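Local coordinates for amphinase-2 (Rana pipiens, PDB 2P7S), which cleaves RNA as a secreted cytotoxic endoribonuclease of the pancreatic ribonuclease family, acting on poly(U), poly(C) and ribosomal RNA, at residues F24-T29 and T75-K80; P54-C59 and D102-H107; R60-R65 and I98-N103. One frame throughout, in Å; residues are numbered along the deposited sequence.

Interaction 1: F24-T29 and T75-K80. With NAG (2-acetamido-2-deoxy-beta-D-glucopyranose), chain B.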
loop_
_atom_site.group_PDB
_atom_site.type_symbol
_atom_site.label_atom_id
_atom_site.label_comp_id
_atom_site.label_asym_id
_atom_site.label_seq_id
_atom_site.Cartn_x
_atom_site.Cartn_y
_atom_site.Cartn_z
ATOM N N PHE A 24 9.908 -1.588 10.268
ATOM C CA PHE A 24 8.459 -1.594 10.194
ATOM C C PHE A 24 7.878 -2.609 11.163
ATOM O O PHE A 24 8.374 -3.729 11.282
ATOM C CB PHE A 24 7.982 -1.916 8.774
ATOM C CG PHE A 24 6.538 -1.578 8.542
ATOM C CD1 PHE A 24 6.156 -0.273 8.244
ATOM C CD2 PHE A 24 5.553 -2.552 8.679
ATOM C CE1 PHE A 24 4.806 0.064 8.087
ATOM C CE2 PHE A 24 4.208 -2.230 8.529
ATOM C CZ PHE A 24 3.831 -0.921 8.232
ATOM N N ASN A 25 6.813 -2.209 11.848
ATOM C CA ASN A 25 6.157 -3.086 12.805
ATOM C C ASN A 25 4.658 -3.030 12.599
ATOM O O ASN A 25 4.017 -2.015 12.881
ATOM C CB ASN A 25 6.488 -2.663 14.241
ATOM C CG ASN A 25 5.983 -3.658 15.269
ATOM O OD1 ASN A 25 4.904 -4.224 15.119
ATOM N ND2 ASN A 25 6.755 -3.864 16.328
ATOM N N CYS A 26 4.099 -4.124 12.099
ATOM C CA CYS A 26 2.665 -4.191 11.865
ATOM C C CYS A 26 1.841 -3.854 13.107
ATOM O O CYS A 26 0.838 -3.145 13.023
ATOM C CB CYS A 26 2.277 -5.588 11.385
ATOM S SG CYS A 26 2.757 -5.971 9.668
ATOM N N ASN A 27 2.251 -4.373 14.259
ATOM C CA ASN A 27 1.504 -4.122 15.488
ATOM C C ASN A 27 1.417 -2.650 15.828
ATOM O O ASN A 27 0.455 -2.206 16.455
ATOM C CB ASN A 27 2.120 -4.899 16.648
ATOM C CG ASN A 27 2.170 -6.372 16.372
ATOM O OD1 ASN A 27 1.243 -6.916 15.768
ATOM N ND2 ASN A 27 3.242 -7.030 16.804
ATOM N N ARG A 28 2.417 -1.892 15.398
ATOM C CA ARG A 28 2.454 -0.456 15.642
ATOM C C ARG A 28 1.621 0.325 14.623
ATOM O O ARG A 28 0.690 1.040 14.981
ATOM C CB ARG A 28 3.900 0.052 15.579
ATOM C CG ARG A 28 4.028 1.573 15.660
ATOM C CD ARG A 28 5.370 2.069 15.117
ATOM N NE ARG A 28 6.518 1.602 15.897
ATOM C CZ ARG A 28 7.592 1.010 15.373
ATOM N NH1 ARG A 28 7.671 0.804 14.065
ATOM N NH2 ARG A 28 8.596 0.632 16.154
ATOM N N THR A 29 1.960 0.165 13.348
ATOM C CA THR A 29 1.301 0.902 12.279
ATOM C C THR A 29 -0.151 0.529 11.978
ATOM O O THR A 29 -0.962 1.411 11.685
ATOM C CB THR A 29 2.147 0.825 10.997
ATOM O OG1 THR A 29 3.498 1.187 11.313
ATOM C CG2 THR A 29 1.613 1.783 9.943
ATOM N N THR A 75 9.359 -3.297 -2.670
ATOM C CA THR A 75 9.534 -4.062 -1.438
ATOM C C THR A 75 8.203 -3.890 -0.714
ATOM O O THR A 75 7.788 -2.759 -0.440
ATOM C CB THR A 75 10.665 -3.483 -0.577
ATOM O OG1 THR A 75 11.883 -3.495 -1.328
ATOM C CG2 THR A 75 10.847 -4.307 0.689
ATOM N N LEU A 76 7.544 -5.005 -0.401
ATOM C CA LEU A 76 6.227 -4.977 0.230
ATOM C C LEU A 76 6.071 -5.721 1.547
ATOM O O LEU A 76 6.464 -6.880 1.659
ATOM C CB LEU A 76 5.206 -5.564 -0.737
ATOM C CG LEU A 76 5.169 -5.003 -2.154
ATOM C CD1 LEU A 76 4.418 -5.978 -3.047
ATOM C CD2 LEU A 76 4.505 -3.635 -2.150
ATOM N N THR A 77 5.475 -5.054 2.532
ATOM C CA THR A 77 5.206 -5.673 3.821
ATOM C C THR A 77 3.699 -5.853 3.941
ATOM O O THR A 77 2.932 -4.900 3.811
ATOM C CB THR A 77 5.684 -4.808 4.992
ATOM O OG1 THR A 77 7.112 -4.785 5.009
ATOM C CG2 THR A 77 5.168 -5.363 6.315
ATOM N N THR A 78 3.272 -7.085 4.174
ATOM C CA THR A 78 1.856 -7.351 4.318
ATOM C C THR A 78 1.573 -7.729 5.768
ATOM O O THR A 78 2.237 -8.598 6.325
ATOM C CB THR A 78 1.413 -8.496 3.365
ATOM O OG1 THR A 78 1.535 -8.053 2.007
ATOM C CG2 THR A 78 -0.030 -8.891 3.632
ATOM N N CYS A 79 0.619 -7.033 6.380
ATOM C CA CYS A 79 0.214 -7.300 7.760
ATOM C C CYS A 79 -1.105 -8.064 7.689
ATOM O O CYS A 79 -2.060 -7.592 7.067
ATOM C CB CYS A 79 -0.018 -5.993 8.507
ATOM S SG CYS A 79 1.431 -4.896 8.560
ATOM N N LYS A 80 -1.176 -9.224 8.336
ATOM C CA LYS A 80 -2.405 -10.008 8.276
ATOM C C LYS A 80 -2.620 -10.929 9.476
ATOM O O LYS A 80 -1.799 -10.985 10.401
ATOM C CB LYS A 80 -2.394 -10.859 7.007
ATOM C CG LYS A 80 -1.299 -11.918 7.004
ATOM C CD LYS A 80 -1.351 -12.742 5.733
ATOM C CE LYS A 80 -0.373 -13.900 5.783
ATOM N NZ LYS A 80 -0.486 -14.746 4.563
HETATM C C1 NAG B . 3.445 -8.413 16.419
HETATM C C2 NAG B . 4.943 -8.745 16.441
HETATM C C3 NAG B . 5.149 -10.214 16.065
HETATM C C4 NAG B . 4.345 -11.089 17.025
HETATM C C5 NAG B . 2.866 -10.691 16.931
HETATM C C6 NAG B . 1.959 -11.501 17.849
HETATM C C7 NAG B . 6.854 -7.414 15.813
HETATM C C8 NAG B . 7.538 -6.551 14.765
HETATM N N2 NAG B . 5.650 -7.888 15.508
HETATM O O3 NAG B . 6.527 -10.548 16.135
HETATM O O4 NAG B . 4.516 -12.477 16.681
HETATM O O5 NAG B . 2.712 -9.298 17.288
HETATM O O6 NAG B . 2.300 -11.305 19.213
HETATM O O7 NAG B . 7.420 -7.648 16.882
#
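Cys26 and Cys79 form a disulfide that ties the short helix 26-29 to strand 74-83 of the pancreatic ribonuclease fold. The SG atoms of Cys26 and Cys79 are 2.0 Å apart. The torsion about the S-S bond is -84°, a left-handed bridge close to the relaxed right angle. Both cysteines are buried. No hydrogen bond joins the two segments, so covalent and apolar contacts carry the pairing.

The apolar packing lies beside the bridge. Phe24 holds CG anti to the backbone N (chi1 -164°), which turns its ring toward the strand. Cys79 SG meets the ring at its edge, near the ring plane, 3.8 Å from Phe24 CE2. This is a sulfur-aromatic contact. The methyl of Thr77 comes in obliquely, with Thr77 CG2 3.7 Å from Phe24 CD2. The hydroxyl of Thr77 points to another partner and is hydrogen-bonded to His49. The Phe24 ring also meets Phe47 of strand 45-49.

At the start of the helix the polar work falls to Asn25. Asn25 is the N-cap. Its OD1 accepts weak bonds from Asn27 N, 2.8 Å from Asn25 OD1, and from Arg28 N. The backbone O of Asn25 takes Arg28 N and Thr29 N as well. Replacing Asn25 by an alanine would probably leave Asn27 N and Arg28 N without their side-chain cap, and the acetamido methyl of the sugar without the amide it packs on.

The glycan is attached at Asn27, whose OD1 accepts from Tyr87 N; this bond should help fix the turn of the linking amide. Asn27 ND2 is bonded to C1 of the N-acetylglucosamine at 1.4 Å. The sugar's methyl C8 lies over one face of the Asn25 side-chain amide, 3.2 Å from Asn25 ND2.

Interaction 2: P54-C59 and D102-H107. With ACT (acetate ion), chain D.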
loop_
_atom_site.group_PDB
_atom_site.type_symbol
_atom_site.label_atom_id
_atom_site.label_comp_id
_atom_site.label_asym_id
_atom_site.label_seq_id
_atom_site.Cartn_x
_atom_site.Cartn_y
_atom_site.Cartn_z
ATOM N N PRO A 54 7.633 7.084 -7.456
ATOM C CA PRO A 54 7.663 5.840 -8.233
ATOM C C PRO A 54 6.313 5.117 -8.235
ATOM O O PRO A 54 5.954 4.449 -9.211
ATOM C CB PRO A 54 8.750 5.024 -7.538
ATOM C CG PRO A 54 9.691 6.083 -7.040
ATOM C CD PRO A 54 8.739 7.118 -6.482
ATOM N N VAL A 55 5.569 5.247 -7.141
ATOM C CA VAL A 55 4.265 4.599 -7.059
ATOM C C VAL A 55 3.256 5.364 -7.917
ATOM O O VAL A 55 2.420 4.766 -8.593
ATOM C CB VAL A 55 3.751 4.526 -5.597
ATOM C CG1 VAL A 55 2.435 3.745 -5.548
ATOM C CG2 VAL A 55 4.786 3.851 -4.714
ATOM N N LYS A 56 3.334 6.688 -7.895
ATOM C CA LYS A 56 2.419 7.482 -8.703
ATOM C C LYS A 56 2.664 7.233 -10.192
ATOM O O LYS A 56 1.722 7.219 -10.986
ATOM C CB LYS A 56 2.572 8.970 -8.383
ATOM C CG LYS A 56 1.645 9.857 -9.192
ATOM C CD LYS A 56 1.617 11.277 -8.655
ATOM C CE LYS A 56 0.670 12.145 -9.476
ATOM N NZ LYS A 56 0.509 13.491 -8.853
ATOM N N GLU A 57 3.925 7.017 -10.562
ATOM C CA GLU A 57 4.298 6.759 -11.952
ATOM C C GLU A 57 3.523 5.585 -12.555
ATOM O O GLU A 57 3.361 5.493 -13.774
ATOM C CB GLU A 57 5.800 6.459 -12.057
ATOM C CG GLU A 57 6.722 7.587 -11.615
ATOM C CD GLU A 57 8.192 7.241 -11.791
ATOM O OE1 GLU A 57 8.608 6.980 -12.940
ATOM O OE2 GLU A 57 8.934 7.227 -10.785
ATOM N N ILE A 58 3.056 4.677 -11.702
ATOM C CA ILE A 58 2.321 3.513 -12.181
ATOM C C ILE A 58 1.094 3.936 -12.991
ATOM O O ILE A 58 0.633 3.211 -13.874
ATOM C CB ILE A 58 1.846 2.622 -11.006
ATOM C CG1 ILE A 58 3.047 2.177 -10.163
ATOM C CG2 ILE A 58 1.108 1.403 -11.544
ATOM C CD1 ILE A 58 2.661 1.453 -8.869
ATOM N N CYS A 59 0.577 5.122 -12.696
ATOM C CA CYS A 59 -0.613 5.623 -13.375
ATOM C C CYS A 59 -0.342 6.675 -14.461
ATOM O O CYS A 59 -1.280 7.275 -14.985
ATOM C CB CYS A 59 -1.567 6.227 -12.342
ATOM S SG CYS A 59 -2.145 5.094 -11.031
ATOM N N ASP A 102 -7.157 8.228 -13.356
ATOM C CA ASP A 102 -6.315 9.008 -14.248
ATOM C C ASP A 102 -4.857 8.840 -13.784
ATOM O O ASP A 102 -4.352 7.713 -13.732
ATOM C CB ASP A 102 -6.733 10.485 -14.245
ATOM C CG ASP A 102 -8.112 10.705 -14.868
ATOM O OD1 ASP A 102 -8.342 10.229 -16.000
ATOM O OD2 ASP A 102 -8.963 11.354 -14.228
ATOM N N ASN A 103 -4.186 9.932 -13.420
ATOM C CA ASN A 103 -2.783 9.850 -13.008
ATOM C C ASN A 103 -2.521 9.576 -11.522
ATOM O O ASN A 103 -1.366 9.553 -11.089
ATOM C CB ASN A 103 -2.050 11.132 -13.430
ATOM C CG ASN A 103 -2.639 12.390 -12.796
ATOM O OD1 ASN A 103 -3.864 12.557 -12.714
ATOM N ND2 ASN A 103 -1.764 13.293 -12.362
ATOM N N TYR A 104 -3.579 9.345 -10.751
ATOM C CA TYR A 104 -3.435 9.096 -9.313
ATOM C C TYR A 104 -3.795 7.700 -8.793
ATOM O O TYR A 104 -4.865 7.179 -9.087
ATOM C CB TYR A 104 -4.283 10.095 -8.520
ATOM C CG TYR A 104 -3.783 11.514 -8.555
ATOM C CD1 TYR A 104 -4.392 12.475 -9.363
ATOM C CD2 TYR A 104 -2.688 11.895 -7.785
ATOM C CE1 TYR A 104 -3.914 13.788 -9.399
ATOM C CE2 TYR A 104 -2.205 13.195 -7.815
ATOM C CZ TYR A 104 -2.819 14.132 -8.622
ATOM O OH TYR A 104 -2.316 15.410 -8.647
ATOM N N PRO A 105 -2.892 7.077 -8.019
ATOM C CA PRO A 105 -3.220 5.749 -7.480
ATOM C C PRO A 105 -4.320 6.001 -6.447
ATOM O O PRO A 105 -4.204 6.926 -5.638
ATOM C CB PRO A 105 -1.916 5.318 -6.810
ATOM C CG PRO A 105 -0.864 5.980 -7.651
ATOM C CD PRO A 105 -1.450 7.361 -7.889
ATOM N N VAL A 106 -5.394 5.217 -6.468
ATOM C CA VAL A 106 -6.465 5.422 -5.502
ATOM C C VAL A 106 -6.830 4.184 -4.689
ATOM O O VAL A 106 -7.455 4.294 -3.638
ATOM C CB VAL A 106 -7.759 5.982 -6.184
ATOM C CG1 VAL A 106 -7.451 7.313 -6.860
ATOM C CG2 VAL A 106 -8.310 4.994 -7.202
ATOM N N HIS A 107 -6.433 3.006 -5.152
ATOM C CA HIS A 107 -6.776 1.796 -4.409
ATOM C C HIS A 107 -5.766 0.686 -4.628
ATOM O O HIS A 107 -5.298 0.469 -5.745
ATOM C CB HIS A 107 -8.176 1.311 -4.822
ATOM C CG HIS A 107 -8.667 0.127 -4.045
ATOM N ND1 HIS A 107 -8.965 0.188 -2.700
ATOM C CD2 HIS A 107 -8.906 -1.153 -4.427
ATOM C CE1 HIS A 107 -9.366 -1.002 -2.286
ATOM N NE2 HIS A 107 -9.340 -1.834 -3.314
HETATM C C ACT D . -7.196 2.126 -0.695
HETATM O O ACT D . -8.442 2.100 -0.592
HETATM O OXT ACT D . -6.387 1.165 -1.094
HETATM C CH3 ACT D . -6.525 3.436 -0.308
HETATM O O HOH W 1 0.615 9.166 -12.608
#
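Lys56 and Cys59 pack against Asn103, Tyr104 and Pro105 in a mixed contact, part apolar and part water-bridged. It joins the region around the end of helix 52-56 to the start of strand 104-111. No clear direct hydrogen bond crosses it.

Pro105 CG lies 3.7 Å from Cys59 SG and 3.6 Å from Val55 O. The Lys56 side chain crosses the proline ring at about a right angle. Lys56 has CG anti to the backbone N (chi1 180°) and is extended beyond it, which carries the chain alongside Tyr104, pointing the same way. Lys56 CE is 3.5 Å from Tyr104 CE2. Lys56 NZ comes still closer to the ring, so close that the exact placing of the ammonium is doubtful.

A water bridges the backbones, donating to Lys56 O at 2.8 Å and to Asn103 O at a doubtfully short 2.5 Å. The CA-H of Asn103 points almost straight at Cys59 O (3.6 Å from Asn103 CA, 170° at the hydrogen).

Farther along the strand, Val106 and His107 both face Thr99 in a classic beta bulge. His107 is probably the proton donor of catalysis, as in its relatives. His107 ND1 donates to the acetate oxygen O at 2.9 Å, in the plane of the ring. His15 NE2 and Phe108 N also bind this acetate, which probably came from the crystallisation liquor but fits an anion site between the two histidines.

Helix 6-15 packs on the contact through Trp8, which touches Lys56, Tyr104 and Pro105, while strand 86-101 lies against Cys59 through Ile98 and the disulfide to Cys100.

Interaction 3: R60-R65 and I98-N103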
loop_
_atom_site.group_PDB
_atom_site.type_symbol
_atom_site.label_atom_id
_atom_site.label_comp_id
_atom_site.label_asym_id
_atom_site.label_seq_id
_atom_site.Cartn_x
_atom_site.Cartn_y
_atom_site.Cartn_z
ATOM N N ARG A 60 0.921 6.885 -14.814
ATOM C CA ARG A 60 1.253 7.913 -15.798
ATOM C C ARG A 60 0.576 7.841 -17.162
ATOM O O ARG A 60 0.516 8.844 -17.868
ATOM C CB ARG A 60 2.771 8.015 -15.990
ATOM C CG ARG A 60 3.463 6.791 -16.564
ATOM C CD ARG A 60 4.874 7.173 -16.999
ATOM N NE ARG A 60 5.793 6.040 -17.030
ATOM C CZ ARG A 60 5.663 4.977 -17.817
ATOM N NH1 ARG A 60 4.643 4.886 -18.659
ATOM N NH2 ARG A 60 6.560 4.001 -17.759
ATOM N N ARG A 61 0.059 6.679 -17.545
ATOM C CA ARG A 61 -0.601 6.578 -18.844
ATOM C C ARG A 61 -2.042 6.112 -18.743
ATOM O O ARG A 61 -2.675 5.809 -19.753
ATOM C CB ARG A 61 0.189 5.648 -19.769
ATOM C CG ARG A 61 1.640 6.073 -19.935
ATOM C CD ARG A 61 2.161 5.824 -21.338
ATOM N NE ARG A 61 3.575 6.172 -21.461
ATOM C CZ ARG A 61 4.082 7.374 -21.195
ATOM N NH1 ARG A 61 3.290 8.361 -20.786
ATOM N NH2 ARG A 61 5.382 7.591 -21.337
ATOM N N ALA A 62 -2.566 6.077 -17.522
ATOM C CA ALA A 62 -3.934 5.636 -17.287
ATOM C C ALA A 62 -4.982 6.727 -17.476
ATOM O O ALA A 62 -4.770 7.889 -17.121
ATOM C CB ALA A 62 -4.051 5.052 -15.880
ATOM N N THR A 63 -6.122 6.339 -18.043
ATOM C CA THR A 63 -7.226 7.263 -18.257
ATOM C C THR A 63 -8.463 6.671 -17.583
ATOM O O THR A 63 -8.759 5.483 -17.755
ATOM C CB THR A 63 -7.503 7.480 -19.767
ATOM O OG1 THR A 63 -7.868 6.237 -20.377
ATOM C CG2 THR A 63 -6.256 8.023 -20.462
ATOM N N GLY A 64 -9.169 7.495 -16.810
ATOM C CA GLY A 64 -10.354 7.038 -16.106
ATOM C C GLY A 64 -9.979 6.157 -14.925
ATOM O O GLY A 64 -8.806 6.075 -14.555
ATOM N N ARG A 65 -10.968 5.505 -14.320
ATOM C CA ARG A 65 -10.705 4.612 -13.196
ATOM C C ARG A 65 -10.431 3.226 -13.766
ATOM O O ARG A 65 -11.341 2.561 -14.255
ATOM C CB ARG A 65 -11.909 4.562 -12.253
ATOM C CG ARG A 65 -12.148 5.848 -11.482
ATOM C CD ARG A 65 -13.376 5.749 -10.588
ATOM N NE ARG A 65 -13.551 6.937 -9.750
ATOM C CZ ARG A 65 -12.750 7.269 -8.740
ATOM N NH1 ARG A 65 -11.709 6.506 -8.429
ATOM N NH2 ARG A 65 -12.992 8.365 -8.034
ATOM N N ILE A 98 -2.834 -1.872 -8.806
ATOM C CA ILE A 98 -3.575 -0.793 -8.169
ATOM C C ILE A 98 -4.643 -0.235 -9.093
ATOM O O ILE A 98 -4.629 -0.481 -10.302
ATOM C CB ILE A 98 -2.634 0.381 -7.780
ATOM C CG1 ILE A 98 -2.022 0.991 -9.041
ATOM C CG2 ILE A 98 -1.535 -0.103 -6.851
ATOM C CD1 ILE A 98 -1.120 2.182 -8.775
ATOM N N THR A 99 -5.578 0.507 -8.517
ATOM C CA THR A 99 -6.617 1.140 -9.315
ATOM C C THR A 99 -6.156 2.580 -9.431
ATOM O O THR A 99 -5.745 3.183 -8.440
ATOM C CB THR A 99 -7.989 1.142 -8.622
ATOM O OG1 THR A 99 -8.354 -0.196 -8.271
ATOM C CG2 THR A 99 -9.049 1.725 -9.552
ATOM N N CYS A 100 -6.204 3.112 -10.646
ATOM C CA CYS A 100 -5.807 4.487 -10.901
ATOM C C CYS A 100 -7.050 5.297 -11.215
ATOM O O CYS A 100 -8.038 4.758 -11.720
ATOM C CB CYS A 100 -4.903 4.580 -12.131
ATOM S SG CYS A 100 -3.282 3.767 -12.067
ATOM N N ARG A 101 -6.992 6.585 -10.899
ATOM C CA ARG A 101 -8.061 7.521 -11.228
ATOM C C ARG A 101 -7.201 8.468 -12.049
ATOM O O ARG A 101 -6.551 9.359 -11.503
ATOM C CB ARG A 101 -8.606 8.223 -9.984
ATOM C CG ARG A 101 -9.906 9.008 -10.228
ATOM C CD ARG A 101 -9.663 10.296 -11.002
ATOM N NE ARG A 101 -8.926 11.276 -10.205
ATOM C CZ ARG A 101 -8.427 12.413 -10.686
ATOM N NH1 ARG A 101 -8.581 12.720 -11.967
ATOM N NH2 ARG A 101 -7.770 13.242 -9.883
ATOM N N ASP A 102 -7.157 8.228 -13.356
ATOM C CA ASP A 102 -6.315 9.008 -14.248
ATOM C C ASP A 102 -4.857 8.840 -13.784
ATOM O O ASP A 102 -4.352 7.713 -13.732
ATOM C CB ASP A 102 -6.733 10.485 -14.245
ATOM C CG ASP A 102 -8.112 10.705 -14.868
ATOM O OD1 ASP A 102 -8.342 10.229 -16.000
ATOM O OD2 ASP A 102 -8.963 11.354 -14.228
ATOM N N ASN A 103 -4.186 9.932 -13.420
ATOM C CA ASN A 103 -2.783 9.850 -13.008
ATOM C C ASN A 103 -2.521 9.576 -11.522
ATOM O O ASN A 103 -1.366 9.553 -11.089
ATOM C CB ASN A 103 -2.050 11.132 -13.430
ATOM C CG ASN A 103 -2.639 12.390 -12.796
ATOM O OD1 ASN A 103 -3.864 12.557 -12.714
ATOM N ND2 ASN A 103 -1.764 13.293 -12.362
#
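Gly64 and Asp102 are held together by two hydrogen bonds. Asp102 N donates to Gly64 O at 3.0 Å and almost straight, 178° at the hydrogen. Gly64 N donates to Asp102 OD1, also at 3.0 Å, from above the carboxylate plane. Asp102 keeps CG beside its own backbone N (chi1 -67°), which brings OD1 back to the loop. The positive phi of Gly64 suits a glycine.

The other carboxylate oxygen pairs with a neighbour in sequence. Arg101 NH1 donates to Asp102 OD2 at 2.7 Å in a salt bridge, meeting the anti lone pair of OD2. Arg101 NH2 has a second acid, Asp5.

Next to these, Arg65 and Arg101 form an antiparallel non-hydrogen-bonded pair, where strand 65-69 joins strand 86-101. Arg65 CA sends its hydrogen toward Cys100 O, 3.1 Å away. The extended Arg65 side chain lays one face of its guanidinium over Arg101 CG, which is 3.6 Å from Arg65 NH1. The two guanidinium planes are turned 68° apart. The polar end of Arg65 goes to Glu7 of helix 6-15.

Apolar packing is slight: Ala62 CB rests on Cys100 CB at 3.9 Å, beside the disulfide of Cys100.

One backbone bond and one carboxylate bond thus set the loop on the strand end, and the two arginines, Arg65 with Glu7 and Arg101 with Asp5 and Asp102, probably tolerate their closeness because their charges are balanced.

How the interactions relate
Interaction 1 is the buried one. It lies on the other side of the chain's centre from interactions 2 and 3, about 21 and 26 Å away between centres. All three reach the same sheet. Interactions 2 and 3 touch and share Asp102 and Asn103; the disulfide Cys59-Cys100 and the pairing of strands 86-101 and 104-111 run between them. The chemistry changes with place. Interaction 1 is a covalent disulfide with aromatic packing beside it, and a glycan beyond. Interaction 2 is partly buried and adds a bridging water to proline and cysteine packing. Interaction 3, farthest from the chain's centre and the one with exposed residues, relies on a backbone bond, a carboxylate and charged side chains.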